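Long-range contact in UDP-N-acetylglucosamine 2-epimerase (Listeria monocytogenes, PDB 3OT5), which probably interconverts UDP-N-acetylglucosamine and UDP-N-acetylmannosamine by epimerisation at C2 of the sugar: residues 295-308 with 312-326. Residues are numbered along the deposited sequence; the frame is centred on the assembly and turned at random.
Sequences FHNFLRKSYLVFTD and VQEEAPGMGVPVLVL
Val305 and Val323 sit side by side on neighbouring parallel strands of a Rossmann-like domain. Four backbone hydrogen bonds join the strands, from Val305 N to Pro322 O at one end to Leu326 N and Thr307 O at the other. Helix 310-315 makes the crossover of this beta-alpha-beta unit and covers the face that carries Val305 and Thr307.

Val312 shows how that helix seats. Val312 CB lies 3.9 Å from Thr307 CG2. Val312 CG1 is anti to the backbone N (chi1 173°), which sets it over the sheet. There Val312 CG1 reaches Thr307 CG2 at 3.7 Å and also touches Val305 CG2. Val312 CG2 turns to helix 292-301 and meets Phe295 CE2 at 3.5 Å, the two side chains crossing at about a right angle. One valine thus touches both the sheet and helix 292-301.

Leu299 lays CD2 3.7 Å from Ala316 CA. On the other face of the sheet, Phe306 lies alongside Leu324, with Phe306 CE1 3.3 Å from Leu324 CD1; helix 348-360 covers this pair.

A polar link ties the two helices. His296 NE2 donates to Glu315 OE2 at 2.6 Å, with a bent N-H...O angle of 134°. Ring and carboxylate planes stand 76° apart. His296 ND1 is also hydrogen-bonded elsewhere. With both nitrogens engaged, the ring has little freedom to rotate, and it pins the helices together within a largely apolar, buried contact.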
ATOM      1  N   PHE A 295       8.211   9.831  -0.952  1.00 50.89           N
ATOM      2  CA  PHE A 295       8.754   8.575  -1.414  1.00 48.65           C
ATOM      3  C   PHE A 295       8.203   8.192  -2.784  1.00 47.81           C
ATOM      4  O   PHE A 295       8.960   7.750  -3.648  1.00 46.87           O
ATOM      5  CB  PHE A 295       8.484   7.462  -0.403  1.00 49.05           C
ATOM      6  CG  PHE A 295       9.189   6.192  -0.732  1.00 49.12           C
ATOM      7  CD1 PHE A 295      10.491   5.987  -0.310  1.00 51.32           C
ATOM      8  CD2 PHE A 295       8.573   5.218  -1.491  1.00 50.95           C
ATOM      9  CE1 PHE A 295      11.155   4.822  -0.627  1.00 54.70           C
ATOM     10  CE2 PHE A 295       9.233   4.054  -1.816  1.00 51.12           C
ATOM     11  CZ  PHE A 295      10.523   3.852  -1.387  1.00 52.54           C
ATOM     12  N   HIS A 296       6.896   8.341  -2.995  1.00 48.08           N
ATOM     13  CA  HIS A 296       6.341   8.014  -4.308  1.00 47.66           C
ATOM     14  C   HIS A 296       7.019   8.856  -5.390  1.00 47.23           C
ATOM     15  O   HIS A 296       7.305   8.367  -6.487  1.00 45.41           O
ATOM     16  CB  HIS A 296       4.817   8.205  -4.398  1.00 49.01           C
ATOM     17  CG  HIS A 296       4.029   7.267  -3.534  1.00 50.02           C
ATOM     18  ND1 HIS A 296       2.811   7.607  -2.983  1.00 52.34           N
ATOM     19  CD2 HIS A 296       4.313   6.023  -3.078  1.00 49.68           C
ATOM     20  CE1 HIS A 296       2.357   6.593  -2.266  1.00 52.06           C
ATOM     21  NE2 HIS A 296       3.254   5.623  -2.301  1.00 47.96           N
ATOM     22  N   ASN A 297       7.267  10.122  -5.071  1.00 47.10           N
ATOM     23  CA  ASN A 297       7.916  11.038  -6.006  1.00 48.44           C
ATOM     24  C   ASN A 297       9.380  10.674  -6.290  1.00 47.98           C
ATOM     25  O   ASN A 297       9.857  10.854  -7.415  1.00 47.69           O
ATOM     26  CB  ASN A 297       7.714  12.469  -5.531  1.00 50.30           C
ATOM     27  CG  ASN A 297       6.250  12.911  -5.667  1.00 51.70           C
ATOM     28  OD1 ASN A 297       5.803  13.297  -6.755  1.00 49.46           O
ATOM     29  ND2 ASN A 297       5.520  12.887  -4.560  1.00 50.15           N
ATOM     30  N   PHE A 298      10.082  10.143  -5.291  1.00 47.19           N
ATOM     31  CA  PHE A 298      11.460   9.684  -5.496  1.00 48.23           C
ATOM     32  C   PHE A 298      11.424   8.428  -6.313  1.00 49.36           C
ATOM     33  O   PHE A 298      12.202   8.233  -7.243  1.00 49.63           O
ATOM     34  CB  PHE A 298      12.179   9.405  -4.173  1.00 47.27           C
ATOM     35  CG  PHE A 298      12.898  10.589  -3.620  1.00 48.12           C
ATOM     36  CD1 PHE A 298      14.280  10.672  -3.739  1.00 50.32           C
ATOM     37  CD2 PHE A 298      12.209  11.629  -3.026  1.00 49.66           C
ATOM     38  CE1 PHE A 298      14.969  11.750  -3.248  1.00 52.97           C
ATOM     39  CE2 PHE A 298      12.887  12.726  -2.527  1.00 53.40           C
ATOM     40  CZ  PHE A 298      14.276  12.789  -2.641  1.00 56.13           C
ATOM     41  N   LEU A 299      10.479   7.583  -5.955  1.00 51.10           N
ATOM     42  CA  LEU A 299      10.279   6.315  -6.603  1.00 51.88           C
ATOM     43  C   LEU A 299      10.105   6.552  -8.096  1.00 54.73           C
ATOM     44  O   LEU A 299      10.737   5.880  -8.917  1.00 55.77           O
ATOM     45  CB  LEU A 299       9.040   5.652  -5.987  1.00 51.74           C
ATOM     46  CG  LEU A 299       8.855   4.153  -6.084  1.00 51.62           C
ATOM     47  CD1 LEU A 299      10.058   3.455  -5.434  1.00 51.21           C
ATOM     48  CD2 LEU A 299       7.565   3.756  -5.407  1.00 49.15           C
ATOM     49  N   ARG A 300       9.299   7.547  -8.459  1.00 57.85           N
ATOM     50  CA  ARG A 300       9.053   7.831  -9.878  1.00 60.14           C
ATOM     51  C   ARG A 300      10.309   8.051 -10.711  1.00 61.31           C
ATOM     52  O   ARG A 300      10.369   7.610 -11.866  1.00 63.25           O
ATOM     53  CB  ARG A 300       8.117   9.030 -10.062  1.00 62.71           C
ATOM     54  CG  ARG A 300       7.903   9.379 -11.538  1.00 67.01           C
ATOM     55  CD  ARG A 300       6.818  10.384 -11.758  1.00 71.77           C
ATOM     56  NE  ARG A 300       6.659  10.684 -13.178  1.00 77.33           N
ATOM     57  CZ  ARG A 300       5.933   9.965 -14.033  1.00 80.26           C
ATOM     58  NH1 ARG A 300       5.860  10.338 -15.306  1.00 82.98           N
ATOM     59  NH2 ARG A 300       5.279   8.875 -13.633  1.00 79.88           N
ATOM     60  N   LYS A 301      11.303   8.736 -10.144  1.00 61.20           N
ATOM     61  CA  LYS A 301      12.547   9.018 -10.869  1.00 61.10           C
ATOM     62  C   LYS A 301      13.626   7.958 -10.626  1.00 58.36           C
ATOM     63  O   LYS A 301      14.735   8.057 -11.145  1.00 59.40           O
ATOM     64  CB  LYS A 301      13.061  10.414 -10.486  1.00 63.60           C
ATOM     65  CG  LYS A 301      14.306  10.890 -11.254  1.00 67.05           C
ATOM     66  CD  LYS A 301      14.095  10.868 -12.777  1.00 73.05           C
ATOM     67  CE  LYS A 301      15.327  11.370 -13.533  1.00 75.19           C
ATOM     68  NZ  LYS A 301      15.147  11.278 -15.005  1.00 79.60           N
ATOM     69  N   SER A 302      13.292   6.929  -9.858  1.00 54.56           N
ATOM     70  CA  SER A 302      14.239   5.865  -9.543  1.00 51.89           C
ATOM     71  C   SER A 302      14.433   4.880 -10.700  1.00 51.95           C
ATOM     72  O   SER A 302      13.514   4.625 -11.481  1.00 51.68           O
ATOM     73  CB  SER A 302      13.776   5.117  -8.296  1.00 50.20           C
ATOM     74  OG  SER A 302      13.656   6.012  -7.202  1.00 48.41           O
ATOM     75  N   TYR A 303      15.645   4.351 -10.806  1.00 50.21           N
ATOM     76  CA  TYR A 303      15.984   3.385 -11.830  1.00 50.35           C
ATOM     77  C   TYR A 303      15.677   2.010 -11.254  1.00 48.50           C
ATOM     78  O   TYR A 303      15.237   1.112 -11.964  1.00 49.40           O
ATOM     79  CB  TYR A 303      17.461   3.504 -12.212  1.00 51.86           C
ATOM     80  CG  TYR A 303      17.906   2.638 -13.365  1.00 52.47           C
ATOM     81  CD1 TYR A 303      17.727   3.051 -14.682  1.00 54.08           C
ATOM     82  CD2 TYR A 303      18.551   1.421 -13.144  1.00 55.71           C
ATOM     83  CE1 TYR A 303      18.154   2.261 -15.757  1.00 53.28           C
ATOM     84  CE2 TYR A 303      18.986   0.625 -14.213  1.00 54.53           C
ATOM     85  CZ  TYR A 303      18.777   1.050 -15.515  1.00 54.87           C
ATOM     86  OH  TYR A 303      19.203   0.264 -16.570  1.00 61.49           O
ATOM     87  N   LEU A 304      15.916   1.844  -9.960  1.00 45.15           N
ATOM     88  CA  LEU A 304      15.626   0.579  -9.314  1.00 44.24           C
ATOM     89  C   LEU A 304      15.521   0.845  -7.824  1.00 42.68           C
ATOM     90  O   LEU A 304      16.011   1.857  -7.313  1.00 42.40           O
ATOM     91  CB  LEU A 304      16.687  -0.493  -9.639  1.00 45.74           C
ATOM     92  CG  LEU A 304      18.017  -0.489  -8.885  1.00 44.83           C
ATOM     93  CD1 LEU A 304      17.774  -1.065  -7.508  1.00 43.14           C
ATOM     94  CD2 LEU A 304      19.086  -1.316  -9.583  1.00 48.36           C
ATOM     95  N   VAL A 305      14.855  -0.053  -7.125  1.00 42.84           N
ATOM     96  CA  VAL A 305      14.671   0.109  -5.695  1.00 41.90           C
ATOM     97  C   VAL A 305      14.898  -1.197  -4.979  1.00 41.10           C
ATOM     98  O   VAL A 305      14.500  -2.254  -5.464  1.00 43.00           O
ATOM     99  CB  VAL A 305      13.244   0.643  -5.374  1.00 41.06           C
ATOM    100  CG1 VAL A 305      12.194  -0.211  -6.025  1.00 44.01           C
ATOM    101  CG2 VAL A 305      12.998   0.721  -3.837  1.00 44.13           C
ATOM    102  N   PHE A 306      15.597  -1.116  -3.855  1.00 41.46           N
ATOM    103  CA  PHE A 306      15.847  -2.246  -2.975  1.00 41.20           C
ATOM    104  C   PHE A 306      14.941  -2.017  -1.803  1.00 40.08           C
ATOM    105  O   PHE A 306      15.009  -0.968  -1.205  1.00 39.22           O
ATOM    106  CB  PHE A 306      17.257  -2.253  -2.389  1.00 41.80           C
ATOM    107  CG  PHE A 306      18.348  -2.615  -3.353  1.00 45.02           C
ATOM    108  CD1 PHE A 306      18.619  -3.947  -3.639  1.00 47.59           C
ATOM    109  CD2 PHE A 306      19.179  -1.633  -3.888  1.00 45.98           C
ATOM    110  CE1 PHE A 306      19.668  -4.292  -4.500  1.00 51.66           C
ATOM    111  CE2 PHE A 306      20.221  -1.965  -4.740  1.00 47.39           C
ATOM    112  CZ  PHE A 306      20.464  -3.298  -5.052  1.00 51.09           C
ATOM    113  N   THR A 307      14.138  -3.003  -1.428  1.00 40.23           N
ATOM    114  CA  THR A 307      13.251  -2.816  -0.312  1.00 39.30           C
ATOM    115  C   THR A 307      12.802  -4.120   0.276  1.00 39.54           C
ATOM    116  O   THR A 307      12.951  -5.180  -0.331  1.00 40.20           O
ATOM    117  CB  THR A 307      11.958  -2.061  -0.762  1.00 39.23           C
ATOM    118  OG1 THR A 307      11.222  -1.592   0.378  1.00 39.94           O
ATOM    119  CG2 THR A 307      11.082  -2.961  -1.596  1.00 35.66           C
ATOM    120  N   ASP A 308      12.318  -4.039   1.502  1.00 39.49           N
ATOM    121  CA  ASP A 308      11.717  -5.177   2.153  1.00 41.51           C
ATOM    122  C   ASP A 308      10.273  -4.762   2.506  1.00 41.85           C
ATOM    123  O   ASP A 308       9.583  -5.445   3.267  1.00 42.20           O
ATOM    124  CB  ASP A 308      12.506  -5.618   3.379  1.00 42.90           C
ATOM    125  CG  ASP A 308      12.535  -4.577   4.469  1.00 44.37           C
ATOM    126  OD1 ASP A 308      11.864  -3.532   4.333  1.00 44.39           O
ATOM    127  OD2 ASP A 308      13.225  -4.820   5.483  1.00 47.21           O
ATOM    128  N   VAL A 312       5.857  -1.009  -1.242  1.00 38.48           N
ATOM    129  CA  VAL A 312       6.749  -0.635  -2.331  1.00 37.52           C
ATOM    130  C   VAL A 312       6.775  -1.681  -3.450  1.00 39.73           C
ATOM    131  O   VAL A 312       6.961  -1.334  -4.607  1.00 40.40           O
ATOM    132  CB  VAL A 312       8.174  -0.337  -1.820  1.00 37.19           C
ATOM    133  CG1 VAL A 312       9.141  -0.111  -2.979  1.00 34.18           C
ATOM    134  CG2 VAL A 312       8.170   0.878  -0.883  1.00 34.02           C
ATOM    135  N   GLN A 313       6.595  -2.949  -3.096  1.00 41.31           N
ATOM    136  CA  GLN A 313       6.564  -4.027  -4.075  1.00 42.82           C
ATOM    137  C   GLN A 313       5.342  -3.922  -4.968  1.00 43.56           C
ATOM    138  O   GLN A 313       5.355  -4.386  -6.100  1.00 42.60           O
ATOM    139  CB  GLN A 313       6.587  -5.390  -3.365  1.00 44.48           C
ATOM    140  CG  GLN A 313       7.914  -5.649  -2.624  1.00 44.19           C
ATOM    141  CD  GLN A 313       7.859  -6.847  -1.706  1.00 45.39           C
ATOM    142  OE1 GLN A 313       7.495  -7.942  -2.116  1.00 50.33           O
ATOM    143  NE2 GLN A 313       8.254  -6.647  -0.455  1.00 41.97           N
ATOM    144  N   GLU A 314       4.286  -3.289  -4.472  1.00 43.29           N
ATOM    145  CA  GLU A 314       3.082  -3.154  -5.271  1.00 44.89           C
ATOM    146  C   GLU A 314       2.988  -1.816  -5.975  1.00 44.03           C
ATOM    147  O   GLU A 314       2.387  -1.728  -7.039  1.00 44.91           O
ATOM    148  CB  GLU A 314       1.860  -3.360  -4.397  1.00 47.06           C
ATOM    149  CG  GLU A 314       1.879  -4.713  -3.717  1.00 51.49           C
ATOM    150  CD  GLU A 314       0.638  -4.989  -2.895  1.00 56.13           C
ATOM    151  OE1 GLU A 314       0.705  -5.911  -2.053  1.00 57.67           O
ATOM    152  OE2 GLU A 314      -0.389  -4.294  -3.089  1.00 60.41           O
ATOM    153  N   GLU A 315       3.596  -0.794  -5.375  1.00 42.97           N
ATOM    154  CA  GLU A 315       3.575   0.575  -5.888  1.00 43.24           C
ATOM    155  C   GLU A 315       4.665   0.885  -6.891  1.00 42.24           C
ATOM    156  O   GLU A 315       4.398   1.507  -7.912  1.00 44.20           O
ATOM    157  CB  GLU A 315       3.652   1.565  -4.721  1.00 42.43           C
ATOM    158  CG  GLU A 315       2.434   1.489  -3.825  1.00 47.15           C
ATOM    159  CD  GLU A 315       2.590   2.242  -2.502  1.00 48.77           C
ATOM    160  OE1 GLU A 315       1.743   2.040  -1.632  1.00 54.24           O
ATOM    161  OE2 GLU A 315       3.559   2.997  -2.321  1.00 55.97           O
ATOM    162  N   ALA A 316       5.884   0.440  -6.615  1.00 41.72           N
ATOM    163  CA  ALA A 316       7.017   0.699  -7.499  1.00 41.61           C
ATOM    164  C   ALA A 316       6.775   0.239  -8.936  1.00 43.07           C
ATOM    165  O   ALA A 316       7.076   0.980  -9.877  1.00 44.06           O
ATOM    166  CB  ALA A 316       8.281   0.069  -6.945  1.00 41.39           C
ATOM    167  N   PRO A 317       6.242  -0.983  -9.118  1.00 43.50           N
ATOM    168  CA  PRO A 317       5.958  -1.443 -10.469  1.00 45.52           C
ATOM    169  C   PRO A 317       4.857  -0.605 -11.118  1.00 48.00           C
ATOM    170  O   PRO A 317       4.719  -0.608 -12.342  1.00 52.76           O
ATOM    171  CB  PRO A 317       5.528  -2.888 -10.257  1.00 44.47           C
ATOM    172  CG  PRO A 317       6.187  -3.276  -9.005  1.00 42.52           C
ATOM    173  CD  PRO A 317       6.104  -2.076  -8.145  1.00 43.41           C
ATOM    174  N   GLY A 318       4.071   0.089 -10.297  1.00 49.44           N
ATOM    175  CA  GLY A 318       3.032   0.994 -10.790  1.00 51.10           C
ATOM    176  C   GLY A 318       3.719   2.166 -11.488  1.00 52.30           C
ATOM    177  O   GLY A 318       3.137   2.808 -12.357  1.00 53.73           O
ATOM    178  N   MET A 319       4.960   2.447 -11.083  1.00 51.50           N
ATOM    179  CA  MET A 319       5.777   3.509 -11.679  1.00 53.36           C
ATOM    180  C   MET A 319       6.679   2.899 -12.752  1.00 53.26           C
ATOM    181  O   MET A 319       7.385   3.609 -13.451  1.00 54.46           O
ATOM    182  CB  MET A 319       6.690   4.131 -10.625  1.00 51.80           C
ATOM    183  CG  MET A 319       5.998   4.683  -9.353  1.00 55.14           C
ATOM    184  SD  MET A 319       5.189   6.259  -9.595  1.00 60.55           S
ATOM    185  CE  MET A 319       4.029   5.849 -10.878  1.00 64.70           C
ATOM    186  N   GLY A 320       6.661   1.574 -12.854  1.00 52.62           N
ATOM    187  CA  GLY A 320       7.513   0.855 -13.790  1.00 53.42           C
ATOM    188  C   GLY A 320       8.936   0.766 -13.250  1.00 51.71           C
ATOM    189  O   GLY A 320       9.885   0.654 -14.021  1.00 54.09           O
ATOM    190  N   VAL A 321       9.087   0.810 -11.922  1.00 47.99           N
ATOM    191  CA  VAL A 321      10.410   0.729 -11.297  1.00 45.28           C
ATOM    192  C   VAL A 321      10.717  -0.697 -10.856  1.00 45.22           C
ATOM    193  O   VAL A 321       9.999  -1.258 -10.050  1.00 44.01           O
ATOM    194  CB  VAL A 321      10.526   1.670 -10.064  1.00 44.57           C
ATOM    195  CG1 VAL A 321      11.922   1.587  -9.441  1.00 39.67           C
ATOM    196  CG2 VAL A 321      10.205   3.117 -10.465  1.00 42.58           C
ATOM    197  N   PRO A 322      11.776  -1.306 -11.421  1.00 47.13           N
ATOM    198  CA  PRO A 322      12.152  -2.649 -11.013  1.00 46.26           C
ATOM    199  C   PRO A 322      12.439  -2.682  -9.519  1.00 43.98           C
ATOM    200  O   PRO A 322      13.089  -1.761  -8.997  1.00 41.87           O
ATOM    201  CB  PRO A 322      13.451  -2.895 -11.792  1.00 47.82           C
ATOM    202  CG  PRO A 322      13.317  -2.086 -12.999  1.00 49.72           C
ATOM    203  CD  PRO A 322      12.599  -0.833 -12.547  1.00 48.66           C
ATOM    204  N   VAL A 323      11.973  -3.731  -8.845  1.00 43.06           N
ATOM    205  CA  VAL A 323      12.182  -3.871  -7.414  1.00 41.85           C
ATOM    206  C   VAL A 323      13.004  -5.111  -7.033  1.00 43.47           C
ATOM    207  O   VAL A 323      12.697  -6.222  -7.453  1.00 44.91           O
ATOM    208  CB  VAL A 323      10.819  -3.946  -6.668  1.00 41.20           C
ATOM    209  CG1 VAL A 323      11.029  -4.122  -5.189  1.00 37.72           C
ATOM    210  CG2 VAL A 323       9.974  -2.708  -6.947  1.00 38.03           C
ATOM    211  N   LEU A 324      14.066  -4.908  -6.254  1.00 44.18           N
ATOM    212  CA  LEU A 324      14.887  -6.013  -5.742  1.00 44.35           C
ATOM    213  C   LEU A 324      14.475  -6.132  -4.276  1.00 43.01           C
ATOM    214  O   LEU A 324      14.688  -5.212  -3.481  1.00 42.35           O
ATOM    215  CB  LEU A 324      16.383  -5.748  -5.902  1.00 45.52           C
ATOM    216  CG  LEU A 324      16.899  -5.625  -7.348  1.00 45.95           C
ATOM    217  CD1 LEU A 324      18.412  -5.425  -7.372  1.00 43.94           C
ATOM    218  CD2 LEU A 324      16.525  -6.849  -8.165  1.00 49.15           C
ATOM    219  N   VAL A 325      13.853  -7.256  -3.932  1.00 43.23           N
ATOM    220  CA  VAL A 325      13.324  -7.460  -2.580  1.00 42.31           C
ATOM    221  C   VAL A 325      14.333  -8.073  -1.618  1.00 43.25           C
ATOM    222  O   VAL A 325      14.815  -9.173  -1.829  1.00 44.20           O
ATOM    223  CB  VAL A 325      12.031  -8.281  -2.632  1.00 42.89           C
ATOM    224  CG1 VAL A 325      11.441  -8.473  -1.223  1.00 41.43           C
ATOM    225  CG2 VAL A 325      11.022  -7.573  -3.547  1.00 39.76           C
ATOM    226  N   LEU A 326      14.628  -7.330  -0.552  1.00 43.35           N
ATOM    227  CA  LEU A 326      15.605  -7.732   0.460  1.00 45.40           C
ATOM    228  C   LEU A 326      14.975  -8.658   1.487  1.00 46.88           C
ATOM    229  O   LEU A 326      14.869  -8.312   2.668  1.00 45.42           O
ATOM    230  CB  LEU A 326      16.170  -6.490   1.147  1.00 43.98           C
ATOM    231  CG  LEU A 326      16.753  -5.441   0.196  1.00 44.87           C
ATOM    232  CD1 LEU A 326      17.299  -4.233   0.963  1.00 44.13           C
ATOM    233  CD2 LEU A 326      17.797  -6.043  -0.716  1.00 41.89           C
TER